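Local coordinates for N-acetylneuraminic acid outer membrane channel protein NanC (PDB 2WJQ) that forms a monomeric outer-membrane porin of the KdgM family, a weakly anion-selective, high-conductance channel that lets N-acetylneuraminic acid enter the bacterium, at residues N28-S33 / V57-A62; W69-G74 / V90-D95. All blocks are in the same frame, centred on the assembly; numbering follows the deposited sequence.

Both contacts are antiparallel strand pairs near the periplasmic end of the NanC barrel, their centres about 11 Å apart. They are neighbours in the barrel wall: strand 54-64 of interaction 1 lies beside strand 69-80 of interaction 2, and the two contacts meet through Tyr61 N and Pro73 O, a probable hydrogen bond at 3.2 Å. Interaction 1 is largely a surface contact, while interaction 2 is partly buried and joins the two strands of one hairpin. In interaction 2 polar and charged side chains share one face; in interaction 1 Trp31 stands among Asn60, Ser33 and Glu58. Interaction 1 sets Trp30 obliquely against Tyr61, whereas interaction 2 stacks Trp69 on Trp94 beside a detergent molecule.

Interaction 1: N28-S33 / V57-A62; sequences NGWWAS and VEVNYA
In the antiparallel barrel wall of this KdgM-family porin, strand 30-33 pairs with strand 57-61, their axes 4.7 Å apart. Trp31 with Asn60 and Ser33 with Glu58 are hydrogen-bonded pairs; Trp30 with Tyr61 and Ala32 with Val59 are the non-hydrogen-bonded ones. Beyond the strand, Ala62 N hydrogen-bonds to Gly29 O at 2.9 Å. The turn before the strand is an Asx turn, Asn28 OD1 accepting from Trp30 N at 3.2 Å in an almost straight bond.

On the apolar face, Tyr61 CB lies over the centre of the Trp30 six-membered ring, 4.2 Å from its centroid, a CH-pi contact, while Val59 CG1 meets the edge of the same indole at CZ3. The Tyr61 ring is turned 46° from the indole plane. On the other face, with chi1 at 179°, Trp31 swings its indole away from its own N, bringing the six-membered ring toward Glu58 and Asn60. Glu58 CD meets the ring edge at CZ3, 3.8 Å away, while Asn60 ND2 lies 3.5 Å from CE3; the amide and indole planes are 19° apart. A water bridges Asn60 OD1 and Gly29 O, and Asn60 ND2 hydrogen-bonds to Tyr89 OH.

Strand 15-25 flanks the pair through Ser33 OG, hydrogen-bonded to Ser23 OG, and strand 69-80 through backbone hydrogen bonds to Val59 and Tyr61.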
# COMPACT_ATOMS: atom_id res chain seq x y z
N ASN A 28 -5.70 -14.83 18.34
CA ASN A 28 -6.65 -15.59 17.52
C ASN A 28 -6.51 -15.41 15.98
O ASN A 28 -7.24 -16.06 15.24
CB ASN A 28 -8.09 -15.35 17.97
CG ASN A 28 -8.62 -13.96 17.62
OD1 ASN A 28 -8.01 -13.18 16.88
ND2 ASN A 28 -9.80 -13.66 18.18
N GLY A 29 -5.62 -14.53 15.53
CA GLY A 29 -5.27 -14.41 14.11
C GLY A 29 -5.82 -13.18 13.39
O GLY A 29 -5.46 -12.91 12.25
N TRP A 30 -6.70 -12.43 14.06
CA TRP A 30 -7.22 -11.21 13.48
C TRP A 30 -6.17 -10.12 13.46
O TRP A 30 -5.23 -10.11 14.27
CB TRP A 30 -8.49 -10.72 14.21
CG TRP A 30 -9.75 -11.49 13.83
CD1 TRP A 30 -10.26 -12.56 14.48
CD2 TRP A 30 -10.65 -11.21 12.74
NE1 TRP A 30 -11.41 -13.00 13.85
CE2 TRP A 30 -11.67 -12.17 12.78
CE3 TRP A 30 -10.67 -10.24 11.71
CZ2 TRP A 30 -12.72 -12.20 11.85
CZ3 TRP A 30 -11.72 -10.27 10.79
CH2 TRP A 30 -12.72 -11.24 10.87
N TRP A 31 -6.35 -9.18 12.54
CA TRP A 31 -5.47 -8.02 12.41
C TRP A 31 -6.31 -6.89 11.85
O TRP A 31 -7.21 -7.12 11.02
CB TRP A 31 -4.29 -8.36 11.48
CG TRP A 31 -3.32 -7.22 11.25
CD1 TRP A 31 -2.20 -6.93 11.99
CD2 TRP A 31 -3.38 -6.26 10.20
NE1 TRP A 31 -1.57 -5.82 11.45
CE2 TRP A 31 -2.27 -5.40 10.36
CE3 TRP A 31 -4.26 -6.04 9.14
CZ2 TRP A 31 -2.02 -4.34 9.49
CZ3 TRP A 31 -4.01 -4.98 8.27
CH2 TRP A 31 -2.90 -4.15 8.46
N ALA A 32 -6.05 -5.68 12.33
CA ALA A 32 -6.82 -4.51 11.89
C ALA A 32 -5.95 -3.28 11.89
O ALA A 32 -5.03 -3.15 12.70
CB ALA A 32 -8.03 -4.29 12.78
N SER A 33 -6.24 -2.38 10.96
CA SER A 33 -5.51 -1.15 10.84
C SER A 33 -6.45 -0.03 10.43
O SER A 33 -7.45 -0.25 9.74
CB SER A 33 -4.41 -1.31 9.77
OG SER A 33 -3.52 -0.23 9.82
N VAL A 57 -9.43 1.75 6.26
CA VAL A 57 -9.57 0.79 7.32
C VAL A 57 -9.38 -0.56 6.68
O VAL A 57 -9.88 -0.80 5.56
CB VAL A 57 -10.96 0.89 8.00
CG1 VAL A 57 -11.12 -0.20 9.04
CG2 VAL A 57 -11.13 2.25 8.65
N GLU A 58 -8.65 -1.42 7.37
CA GLU A 58 -8.34 -2.74 6.86
C GLU A 58 -8.46 -3.79 7.95
O GLU A 58 -8.07 -3.55 9.11
CB GLU A 58 -6.92 -2.75 6.26
CG GLU A 58 -6.58 -3.99 5.42
CD GLU A 58 -5.16 -3.93 4.83
OE1 GLU A 58 -4.58 -2.82 4.80
OE2 GLU A 58 -4.61 -4.98 4.42
N VAL A 59 -9.06 -4.92 7.61
CA VAL A 59 -9.13 -6.04 8.53
C VAL A 59 -8.81 -7.32 7.75
O VAL A 59 -9.15 -7.45 6.58
CB VAL A 59 -10.54 -6.15 9.20
CG1 VAL A 59 -10.58 -7.30 10.13
CG2 VAL A 59 -10.91 -4.86 9.96
N ASN A 60 -8.16 -8.25 8.42
CA ASN A 60 -7.94 -9.55 7.86
C ASN A 60 -7.80 -10.59 8.96
O ASN A 60 -7.69 -10.25 10.13
CB ASN A 60 -6.74 -9.56 6.87
CG ASN A 60 -5.38 -9.48 7.55
OD1 ASN A 60 -5.14 -10.10 8.57
ND2 ASN A 60 -4.46 -8.77 6.91
N TYR A 61 -7.81 -11.85 8.56
CA TYR A 61 -7.66 -12.96 9.47
C TYR A 61 -6.66 -14.01 8.96
O TYR A 61 -6.72 -14.38 7.80
CB TYR A 61 -9.02 -13.63 9.67
CG TYR A 61 -8.86 -14.88 10.46
CD1 TYR A 61 -8.45 -14.81 11.77
CD2 TYR A 61 -9.03 -16.13 9.88
CE1 TYR A 61 -8.24 -15.94 12.51
CE2 TYR A 61 -8.84 -17.28 10.63
CZ TYR A 61 -8.44 -17.16 11.95
OH TYR A 61 -8.25 -18.28 12.74
N ALA A 62 -5.82 -14.52 9.84
CA ALA A 62 -4.78 -15.49 9.48
C ALA A 62 -5.29 -16.91 9.60
O ALA A 62 -5.69 -17.34 10.68
CB ALA A 62 -3.55 -15.28 10.38
O HOH W 1 -3.50 -11.50 10.18

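Interaction 2: W69-G74 / V90-D95; sequences WTVRPG and VKLSWD. With LDA (lauryl dimethylamine-N-oxide), chain O.
One face of the Trp69 indole is covered by Trp94 in an offset stack, the Trp69 six-membered ring and the Trp94 five-membered ring having centroids 4.0 Å apart and planes 8° from parallel. Trp94 CB lies over the same face in a CH-pi contact, 3.7 Å from the six-membered ring centroid, and C9 of the lauryl dimethylamine-N-oxide lies at the edge of Trp69. The detergent chain also runs past Trp94, its C4 3.8 Å from Trp94 CH2, and Trp69 belongs to an n-octane pocket. The two tryptophans form a non-hydrogen-bonded pair of the beta hairpin made by strands 69-80 and 83-95, at the periplasmic end of the transmembrane barrel. Their different first torsions bring the rings together: Trp69 CG lies beside its backbone N (chi1 -69°), Trp94 CG opposite its own (chi1 179°).

The same apolar face continues with Leu92: its CD2 packs on Trp69 CZ3, and its CD1 lies 3.5 Å from Val71 CG2. Val71 CG1 and Val90 CG1 approach to 3.4 Å, closer than usual for two methyl groups.

Thr70 with Ser93 and Arg72 with Lys91 are the hydrogen-bonded pairs, each with two backbone hydrogen bonds, and their side chains share the other face. Arg72 N to Lys91 O is short, 2.7 Å. Lys91 makes a cation-pi contact with Tyr133, and Arg72 also touches Asn60 and Ala62 of strand 54-64.

Water links the polar side chains here: one molecule, in the plane of the Arg72 guanidinium, accepts from NH1 at 2.8 Å and lies 2.6 Å from Ser93 OG.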
# COMPACT_ATOMS: atom_id res chain seq x y z
N TRP A 69 3.19 -21.49 6.31
CA TRP A 69 2.26 -20.94 5.33
C TRP A 69 0.98 -20.41 6.01
O TRP A 69 0.38 -21.09 6.84
CB TRP A 69 1.89 -22.01 4.31
CG TRP A 69 3.02 -22.39 3.41
CD1 TRP A 69 3.96 -23.38 3.62
CD2 TRP A 69 3.36 -21.78 2.17
NE1 TRP A 69 4.84 -23.42 2.56
CE2 TRP A 69 4.50 -22.45 1.66
CE3 TRP A 69 2.81 -20.73 1.43
CZ2 TRP A 69 5.09 -22.10 0.45
CZ3 TRP A 69 3.41 -20.38 0.21
CH2 TRP A 69 4.54 -21.07 -0.25
N THR A 70 0.57 -19.22 5.60
CA THR A 70 -0.63 -18.56 6.12
C THR A 70 -1.38 -17.91 4.99
O THR A 70 -0.77 -17.25 4.14
CB THR A 70 -0.26 -17.45 7.11
OG1 THR A 70 0.59 -18.00 8.11
CG2 THR A 70 -1.51 -16.82 7.76
N VAL A 71 -2.70 -18.07 4.99
CA VAL A 71 -3.56 -17.36 4.06
C VAL A 71 -4.44 -16.39 4.85
O VAL A 71 -5.03 -16.76 5.85
CB VAL A 71 -4.47 -18.31 3.27
CG1 VAL A 71 -5.31 -17.50 2.20
CG2 VAL A 71 -3.66 -19.38 2.58
N ARG A 72 -4.50 -15.16 4.36
CA ARG A 72 -5.24 -14.09 5.01
C ARG A 72 -6.27 -13.47 4.08
O ARG A 72 -5.95 -12.57 3.29
CB ARG A 72 -4.30 -12.98 5.47
CG ARG A 72 -3.45 -13.32 6.68
CD ARG A 72 -2.51 -12.14 7.02
NE ARG A 72 -1.81 -12.36 8.28
CZ ARG A 72 -0.71 -13.09 8.43
NH1 ARG A 72 -0.12 -13.71 7.39
NH2 ARG A 72 -0.18 -13.20 9.64
N PRO A 73 -7.52 -13.93 4.16
CA PRO A 73 -8.59 -13.19 3.50
C PRO A 73 -8.81 -11.88 4.25
O PRO A 73 -8.69 -11.85 5.47
CB PRO A 73 -9.81 -14.09 3.65
CG PRO A 73 -9.37 -15.31 4.35
CD PRO A 73 -8.01 -15.11 4.89
N GLY A 74 -9.11 -10.81 3.53
CA GLY A 74 -9.30 -9.55 4.17
C GLY A 74 -10.07 -8.56 3.34
O GLY A 74 -10.49 -8.85 2.22
N VAL A 90 -7.17 -11.64 -0.86
CA VAL A 90 -6.59 -12.82 -0.23
C VAL A 90 -5.08 -12.65 -0.34
O VAL A 90 -4.57 -12.40 -1.45
CB VAL A 90 -7.01 -14.13 -0.91
CG1 VAL A 90 -6.43 -15.36 -0.15
CG2 VAL A 90 -8.52 -14.25 -0.99
N LYS A 91 -4.39 -12.76 0.79
CA LYS A 91 -2.94 -12.72 0.82
C LYS A 91 -2.43 -14.10 1.24
O LYS A 91 -2.95 -14.69 2.19
CB LYS A 91 -2.44 -11.64 1.77
CG LYS A 91 -0.92 -11.50 1.78
CD LYS A 91 -0.44 -10.39 2.68
CE LYS A 91 1.09 -10.33 2.65
NZ LYS A 91 1.61 -9.26 3.52
N LEU A 92 -1.43 -14.59 0.53
CA LEU A 92 -0.70 -15.80 0.91
C LEU A 92 0.69 -15.41 1.39
O LEU A 92 1.43 -14.68 0.70
CB LEU A 92 -0.60 -16.75 -0.29
CG LEU A 92 0.15 -18.06 -0.06
CD1 LEU A 92 -0.57 -18.92 0.96
CD2 LEU A 92 0.31 -18.81 -1.40
N SER A 93 1.08 -15.92 2.56
CA SER A 93 2.38 -15.60 3.14
C SER A 93 3.16 -16.86 3.46
O SER A 93 2.59 -17.86 3.93
CB SER A 93 2.21 -14.76 4.41
OG SER A 93 1.62 -13.52 4.07
N TRP A 94 4.47 -16.78 3.23
CA TRP A 94 5.38 -17.89 3.50
C TRP A 94 6.54 -17.40 4.34
O TRP A 94 7.35 -16.58 3.90
CB TRP A 94 5.83 -18.51 2.17
CG TRP A 94 6.79 -19.65 2.29
CD1 TRP A 94 6.78 -20.63 3.23
CD2 TRP A 94 7.88 -19.93 1.42
NE1 TRP A 94 7.81 -21.52 3.01
CE2 TRP A 94 8.50 -21.11 1.90
CE3 TRP A 94 8.40 -19.31 0.28
CZ2 TRP A 94 9.63 -21.67 1.28
CZ3 TRP A 94 9.51 -19.87 -0.33
CH2 TRP A 94 10.10 -21.04 0.17
N ASP A 95 6.61 -17.88 5.58
CA ASP A 95 7.75 -17.62 6.44
C ASP A 95 8.81 -18.64 6.06
O ASP A 95 8.91 -19.67 6.69
CB ASP A 95 7.39 -17.77 7.92
CG ASP A 95 6.55 -16.62 8.43
OD1 ASP A 95 5.43 -16.87 8.93
OD2 ASP A 95 6.98 -15.45 8.29
N1 LDA O . 9.44 -26.64 1.29
O1 LDA O . 9.58 -25.71 2.13
CM1 LDA O . 10.65 -27.48 1.32
CM2 LDA O . 8.30 -27.49 1.69
C1 LDA O . 9.27 -26.16 -0.08
C2 LDA O . 8.31 -24.98 -0.14
C3 LDA O . 7.84 -24.70 -1.57
C4 LDA O . 8.43 -23.44 -2.22
C5 LDA O . 7.34 -22.64 -2.93
C6 LDA O . 7.88 -21.61 -3.91
C7 LDA O . 6.73 -20.91 -4.64
C8 LDA O . 6.77 -19.39 -4.49
C9 LDA O . 6.44 -18.91 -3.08
C10 LDA O . 5.23 -17.96 -3.01
C11 LDA O . 5.33 -17.02 -1.82
C12 LDA O . 3.97 -16.53 -1.32
O HOH W 2 7.93 -24.47 3.69
O HOH W 3 3.07 -17.56 7.09
O HOH W 4 -0.90 -13.87 4.70